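Long-range contact in proline dehydrogenase (Bradyrhizobium japonicum USDA 110, PDB 3HAZ), which probably oxidises proline to glutamate in two steps, using an FAD-dependent proline dehydrogenase and an NAD-dependent aldehyde dehydrogenase joined in one chain: residues R648-N660 / L722-T734. Sequence-based numbering, arbitrary orientation.
Sequences RGRGVFVAISPWN and LTAHPDIAGVVFT. With NAD (nicotinamide-adenine-dinucleotide), chain D.
Strands 652-656 and 730-734 run parallel, their axes 4.7 Å apart at closest approach and 18° from parallel, in a ladder of five backbone hydrogen bonds that begins with Ala729 N to Val652 O and ends with Thr734 N to Ile656 O. The Phe653 ring lies over the Gly730 backbone: Gly730 CA sits 4.0 Å from the ring centroid, 16° off the normal, in a CH-pi contact, while Val732 N approaches the ring edge. A CB on Gly730 would run into Phe653 CZ, so the missing side chain lets the ring settle here. An alanine in place of Phe653 would probably uncover the Gly730 peptide and open a gap beside Val732. Ala655 CB meets Val732 CG1 at 3.6 Å on this same face, where Phe977 adds a ring beside Phe653.

Val654 and Ile656 point to the other face. The branches of Val654 divide the work: CG1, anti to the backbone N (chi1 174°), reaches Leu722 CB on helix 716-724, and CG2 packs at 3.6 Å against Ile728 CG2. Ile656 CD1 touches Thr723 CG2 where the two side chains cross at about a right angle, and its CG2 comes 3.6 Å from Phe733 CD1 at the ring edge. At the opposite end, one water bridges Arg650 NH1 to Ala729 O and another joins Val652 N to Asp727 O.

At the C-terminal strand ends, and in the loop after Ile656, the chain meets NAD. Ser657 O accepts a 2.8 Å hydrogen bond from the adenosine ribose hydroxyl O3B, Ile656 and Phe733 border that ribose, and Asn660 OD1 lies 3.4 Å from nicotinamide C5N. Neighbouring parallel strands bringing their C-terminal ends to the dinucleotide are characteristic of the Rossmann-type NAD-binding domain of aldehyde dehydrogenases.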
loop_
_atom_site.group_PDB
_atom_site.type_symbol
_atom_site.label_atom_id
_atom_site.label_comp_id
_atom_site.label_asym_id
_atom_site.label_seq_id
_atom_site.Cartn_x
_atom_site.Cartn_y
_atom_site.Cartn_z
ATOM N N ARG A 648 -25.943 17.526 16.807
ATOM C CA ARG A 648 -26.974 18.404 16.293
ATOM C C ARG A 648 -26.838 19.777 16.927
ATOM O O ARG A 648 -26.283 19.909 18.018
ATOM C CB ARG A 648 -28.353 17.802 16.581
ATOM C CG ARG A 648 -28.467 16.337 16.177
ATOM C CD ARG A 648 -29.838 15.742 16.505
ATOM N NE ARG A 648 -30.931 16.597 16.053
ATOM C CZ ARG A 648 -32.120 16.155 15.652
ATOM N NH1 ARG A 648 -33.045 17.024 15.263
ATOM N NH2 ARG A 648 -32.386 14.850 15.628
ATOM N N GLY A 649 -27.334 20.803 16.244
ATOM C CA GLY A 649 -27.349 22.133 16.828
ATOM C C GLY A 649 -28.125 22.100 18.134
ATOM O O GLY A 649 -28.946 21.213 18.344
ATOM N N ARG A 650 -27.867 23.057 19.016
ATOM C CA ARG A 650 -28.502 23.070 20.330
ATOM C C ARG A 650 -29.790 23.879 20.338
ATOM O O ARG A 650 -30.733 23.541 21.050
ATOM C CB ARG A 650 -27.543 23.641 21.381
ATOM C CG ARG A 650 -26.421 22.702 21.781
ATOM C CD ARG A 650 -25.531 23.320 22.855
ATOM N NE ARG A 650 -24.662 22.313 23.459
ATOM C CZ ARG A 650 -25.035 21.510 24.451
ATOM N NH1 ARG A 650 -26.252 21.612 24.964
ATOM N NH2 ARG A 650 -24.189 20.612 24.937
ATOM N N GLY A 651 -29.812 24.956 19.556
ATOM C CA GLY A 651 -30.924 25.892 19.557
ATOM C C GLY A 651 -30.461 27.289 19.186
ATOM O O GLY A 651 -29.718 27.462 18.220
ATOM N N VAL A 652 -30.901 28.286 19.950
ATOM C CA VAL A 652 -30.494 29.665 19.716
ATOM C C VAL A 652 -29.294 30.038 20.573
ATOM O O VAL A 652 -29.368 30.024 21.800
ATOM C CB VAL A 652 -31.611 30.675 20.058
ATOM C CG1 VAL A 652 -31.068 32.091 19.957
ATOM C CG2 VAL A 652 -32.812 30.492 19.144
ATOM N N PHE A 653 -28.190 30.386 19.927
ATOM C CA PHE A 653 -27.047 30.902 20.666
ATOM C C PHE A 653 -27.072 32.416 20.713
ATOM O O PHE A 653 -27.393 33.082 19.723
ATOM C CB PHE A 653 -25.728 30.417 20.063
ATOM C CG PHE A 653 -25.073 29.316 20.849
ATOM C CD1 PHE A 653 -24.072 29.607 21.769
ATOM C CD2 PHE A 653 -25.453 27.997 20.673
ATOM C CE1 PHE A 653 -23.465 28.594 22.496
ATOM C CE2 PHE A 653 -24.844 26.977 21.395
ATOM C CZ PHE A 653 -23.847 27.279 22.305
ATOM N N VAL A 654 -26.755 32.942 21.886
ATOM C CA VAL A 654 -26.495 34.362 22.065
ATOM C C VAL A 654 -24.988 34.576 21.972
ATOM O O VAL A 654 -24.226 33.960 22.712
ATOM C CB VAL A 654 -27.000 34.836 23.439
ATOM C CG1 VAL A 654 -26.610 36.289 23.700
ATOM C CG2 VAL A 654 -28.506 34.645 23.533
ATOM N N ALA A 655 -24.560 35.424 21.039
ATOM C CA ALA A 655 -23.147 35.745 20.878
ATOM C C ALA A 655 -22.881 37.178 21.313
ATOM O O ALA A 655 -23.498 38.116 20.804
ATOM C CB ALA A 655 -22.709 35.538 19.439
ATOM N N ILE A 656 -21.964 37.343 22.260
ATOM C CA ILE A 656 -21.627 38.661 22.781
ATOM C C ILE A 656 -20.130 38.901 22.600
ATOM O O ILE A 656 -19.314 38.105 23.055
ATOM C CB ILE A 656 -22.004 38.781 24.269
ATOM C CG1 ILE A 656 -23.520 38.666 24.448
ATOM C CG2 ILE A 656 -21.484 40.084 24.843
ATOM C CD1 ILE A 656 -23.954 38.513 25.885
ATOM N N SER A 657 -19.777 39.999 21.939
ATOM C CA SER A 657 -18.399 40.235 21.527
ATOM C C SER A 657 -17.857 41.577 22.024
ATOM O O SER A 657 -18.634 42.480 22.335
ATOM C CB SER A 657 -18.308 40.171 20.000
ATOM O OG SER A 657 -19.277 41.018 19.404
ATOM N N PRO A 658 -16.514 41.708 22.089
ATOM C CA PRO A 658 -15.840 42.917 22.572
ATOM C C PRO A 658 -15.499 43.886 21.443
ATOM O O PRO A 658 -15.687 43.571 20.266
ATOM C CB PRO A 658 -14.527 42.375 23.160
ATOM C CG PRO A 658 -14.360 40.966 22.591
ATOM C CD PRO A 658 -15.540 40.676 21.699
ATOM N N TRP A 659 -14.961 45.044 21.814
ATOM C CA TRP A 659 -14.636 46.102 20.862
ATOM C C TRP A 659 -13.231 45.984 20.261
ATOM O O TRP A 659 -12.930 46.626 19.255
ATOM C CB TRP A 659 -14.786 47.469 21.539
ATOM C CG TRP A 659 -14.025 47.560 22.826
ATOM C CD1 TRP A 659 -14.520 47.387 24.087
ATOM C CD2 TRP A 659 -12.625 47.825 22.977
ATOM N NE1 TRP A 659 -13.516 47.534 25.013
ATOM C CE2 TRP A 659 -12.343 47.803 24.358
ATOM C CE3 TRP A 659 -11.586 48.085 22.079
ATOM C CZ2 TRP A 659 -11.062 48.030 24.863
ATOM C CZ3 TRP A 659 -10.311 48.309 22.582
ATOM C CH2 TRP A 659 -10.062 48.277 23.961
ATOM N N ASN A 660 -12.371 45.171 20.871
ATOM C CA ASN A 660 -10.957 45.169 20.489
ATOM C C ASN A 660 -10.639 44.332 19.248
ATOM O O ASN A 660 -9.658 44.599 18.550
ATOM C CB ASN A 660 -10.061 44.782 21.669
ATOM C CG ASN A 660 -10.250 43.343 22.104
ATOM O OD1 ASN A 660 -11.336 42.780 21.979
ATOM N ND2 ASN A 660 -9.189 42.744 22.637
ATOM N N LEU A 722 -30.783 39.474 26.595
ATOM C CA LEU A 722 -30.573 38.312 25.742
ATOM C C LEU A 722 -30.189 37.084 26.561
ATOM O O LEU A 722 -30.764 36.019 26.382
ATOM C CB LEU A 722 -29.492 38.590 24.690
ATOM C CG LEU A 722 -29.794 39.691 23.672
ATOM C CD1 LEU A 722 -28.675 39.807 22.646
ATOM C CD2 LEU A 722 -31.121 39.439 22.988
ATOM N N THR A 723 -29.217 37.234 27.457
ATOM C CA THR A 723 -28.734 36.097 28.243
ATOM C C THR A 723 -29.765 35.594 29.250
ATOM O O THR A 723 -29.712 34.446 29.684
ATOM C CB THR A 723 -27.411 36.417 28.982
ATOM O OG1 THR A 723 -27.611 37.502 29.896
ATOM C CG2 THR A 723 -26.318 36.789 27.987
ATOM N N ALA A 724 -30.705 36.455 29.623
ATOM C CA ALA A 724 -31.710 36.081 30.607
ATOM C C ALA A 724 -32.911 35.391 29.961
ATOM O O ALA A 724 -33.695 34.738 30.643
ATOM C CB ALA A 724 -32.148 37.300 31.417
ATOM N N HIS A 725 -33.048 35.529 28.646
ATOM C CA HIS A 725 -34.171 34.932 27.928
ATOM C C HIS A 725 -34.249 33.419 28.136
ATOM O O HIS A 725 -33.268 32.708 27.924
ATOM C CB HIS A 725 -34.088 35.248 26.435
ATOM C CG HIS A 725 -35.386 35.076 25.710
ATOM N ND1 HIS A 725 -35.946 33.840 25.468
ATOM C CD2 HIS A 725 -36.236 35.985 25.176
ATOM C CE1 HIS A 725 -37.084 33.993 24.816
ATOM N NE2 HIS A 725 -37.284 35.286 24.627
ATOM N N PRO A 726 -35.426 32.921 28.547
ATOM C CA PRO A 726 -35.633 31.503 28.876
ATOM C C PRO A 726 -35.453 30.530 27.707
ATOM O O PRO A 726 -35.219 29.341 27.946
ATOM C CB PRO A 726 -37.098 31.473 29.352
ATOM C CG PRO A 726 -37.713 32.704 28.743
ATOM C CD PRO A 726 -36.620 33.720 28.874
ATOM N N ASP A 727 -35.563 31.013 26.473
ATOM C CA ASP A 727 -35.544 30.126 25.310
ATOM C C ASP A 727 -34.179 29.932 24.643
ATOM O O ASP A 727 -34.076 29.228 23.640
ATOM C CB ASP A 727 -36.535 30.608 24.251
ATOM C CG ASP A 727 -37.973 30.485 24.700
ATOM O OD1 ASP A 727 -38.238 29.739 25.671
ATOM O OD2 ASP A 727 -38.833 31.140 24.071
ATOM N N ILE A 728 -33.135 30.543 25.178
ATOM C CA ILE A 728 -31.829 30.415 24.530
ATOM C C ILE A 728 -31.125 29.112 24.918
ATOM O O ILE A 728 -31.324 28.599 26.019
ATOM C CB ILE A 728 -30.940 31.629 24.801
ATOM C CG1 ILE A 728 -30.662 31.758 26.299
ATOM C CG2 ILE A 728 -31.604 32.893 24.249
ATOM C CD1 ILE A 728 -29.311 32.350 26.618
ATOM N N ALA A 729 -30.303 28.588 24.008
ATOM C CA ALA A 729 -29.683 27.277 24.178
ATOM C C ALA A 729 -28.210 27.354 24.592
ATOM O O ALA A 729 -27.558 26.332 24.812
ATOM C CB ALA A 729 -29.815 26.468 22.898
ATOM N N GLY A 730 -27.681 28.562 24.687
ATOM C CA GLY A 730 -26.291 28.723 25.063
ATOM C C GLY A 730 -25.780 30.117 24.788
ATOM O O GLY A 730 -26.414 30.900 24.066
ATOM N N VAL A 731 -24.626 30.421 25.374
ATOM C CA VAL A 731 -24.018 31.735 25.267
ATOM C C VAL A 731 -22.518 31.625 24.973
ATOM O O VAL A 731 -21.779 30.919 25.664
ATOM C CB VAL A 731 -24.237 32.552 26.554
ATOM C CG1 VAL A 731 -23.448 33.857 26.513
ATOM C CG2 VAL A 731 -25.732 32.822 26.766
ATOM N N VAL A 732 -22.083 32.308 23.923
ATOM C CA VAL A 732 -20.662 32.424 23.624
ATOM C C VAL A 732 -20.265 33.881 23.869
ATOM O O VAL A 732 -20.793 34.797 23.233
ATOM C CB VAL A 732 -20.335 31.959 22.182
ATOM C CG1 VAL A 732 -21.182 32.713 21.172
ATOM C CG2 VAL A 732 -18.836 32.104 21.872
ATOM N N PHE A 733 -19.359 34.085 24.823
ATOM C CA PHE A 733 -19.013 35.421 25.298
ATOM C C PHE A 733 -17.512 35.688 25.293
ATOM O O PHE A 733 -16.710 34.837 25.679
ATOM C CB PHE A 733 -19.551 35.608 26.719
ATOM C CG PHE A 733 -19.050 36.841 27.404
ATOM C CD1 PHE A 733 -19.687 38.056 27.223
ATOM C CD2 PHE A 733 -17.946 36.785 28.238
ATOM C CE1 PHE A 733 -19.227 39.194 27.855
ATOM C CE2 PHE A 733 -17.484 37.919 28.873
ATOM C CZ PHE A 733 -18.128 39.127 28.684
ATOM N N THR A 734 -17.132 36.879 24.855
ATOM C CA THR A 734 -15.760 37.327 25.030
ATOM C C THR A 734 -15.774 38.736 25.587
ATOM O O THR A 734 -16.357 39.644 24.990
ATOM C CB THR A 734 -14.962 37.298 23.720
ATOM O OG1 THR A 734 -14.907 35.956 23.227
ATOM C CG2 THR A 734 -13.552 37.784 23.965
HETATM P PA NAD D . -16.812 43.833 28.622
HETATM O O1A NAD D . -16.996 42.754 29.843
HETATM O O2A NAD D . -16.730 45.197 29.171
HETATM O O5B NAD D . -18.144 43.693 27.626
HETATM C C5B NAD D . -18.015 42.996 26.395
HETATM C C4B NAD D . -19.387 42.614 25.819
HETATM O O4B NAD D . -20.371 42.127 26.809
HETATM C C3B NAD D . -20.181 43.795 25.124
HETATM O O3B NAD D . -20.725 43.617 23.853
HETATM C C2B NAD D . -21.047 44.291 26.278
HETATM O O2B NAD D . -21.985 45.322 26.062
HETATM C C1B NAD D . -21.490 43.008 26.835
HETATM N N9A NAD D . -21.982 43.159 28.213
HETATM C C8A NAD D . -21.632 44.110 29.117
HETATM N N7A NAD D . -22.355 43.857 30.320
HETATM C C5A NAD D . -23.159 42.712 30.113
HETATM C C6A NAD D . -24.049 42.037 30.940
HETATM N N6A NAD D . -24.271 42.509 32.297
HETATM N N1A NAD D . -24.705 40.940 30.483
HETATM C C2A NAD D . -24.489 40.494 29.190
HETATM N N3A NAD D . -23.614 41.157 28.374
HETATM C C4A NAD D . -22.947 42.271 28.838
HETATM O O3 NAD D . -15.456 43.464 27.705
HETATM P PN NAD D . -14.823 44.611 26.665
HETATM O O1N NAD D . -14.609 46.039 27.496
HETATM O O2N NAD D . -15.731 44.812 25.534
HETATM O O5D NAD D . -13.345 44.097 26.086
HETATM C C5D NAD D . -12.224 44.052 26.958
HETATM C C4D NAD D . -12.102 42.707 27.706
HETATM O O4D NAD D . -12.414 41.477 26.920
HETATM C C3D NAD D . -10.770 42.338 28.489
HETATM O O3D NAD D . -10.833 42.067 29.868
HETATM C C2D NAD D . -10.191 41.264 27.542
HETATM O O2D NAD D . -8.990 40.583 27.850
HETATM C C1D NAD D . -11.407 40.518 27.172
HETATM N N1N NAD D . -11.133 39.776 25.934
HETATM C C2N NAD D . -10.689 38.443 26.016
HETATM C C3N NAD D . -10.397 37.705 24.791
HETATM C C7N NAD D . -9.922 36.244 24.880
HETATM O O7N NAD D . -9.889 35.586 23.902
HETATM N N7N NAD D . -9.653 35.645 26.172
HETATM C C4N NAD D . -10.564 38.362 23.471
HETATM C C5N NAD D . -11.009 39.684 23.392
HETATM C C6N NAD D . -11.308 40.435 24.632
HETATM O O HOH W 1 -28.402 23.886 25.006
HETATM O O HOH W 2 -32.970 27.651 21.836
#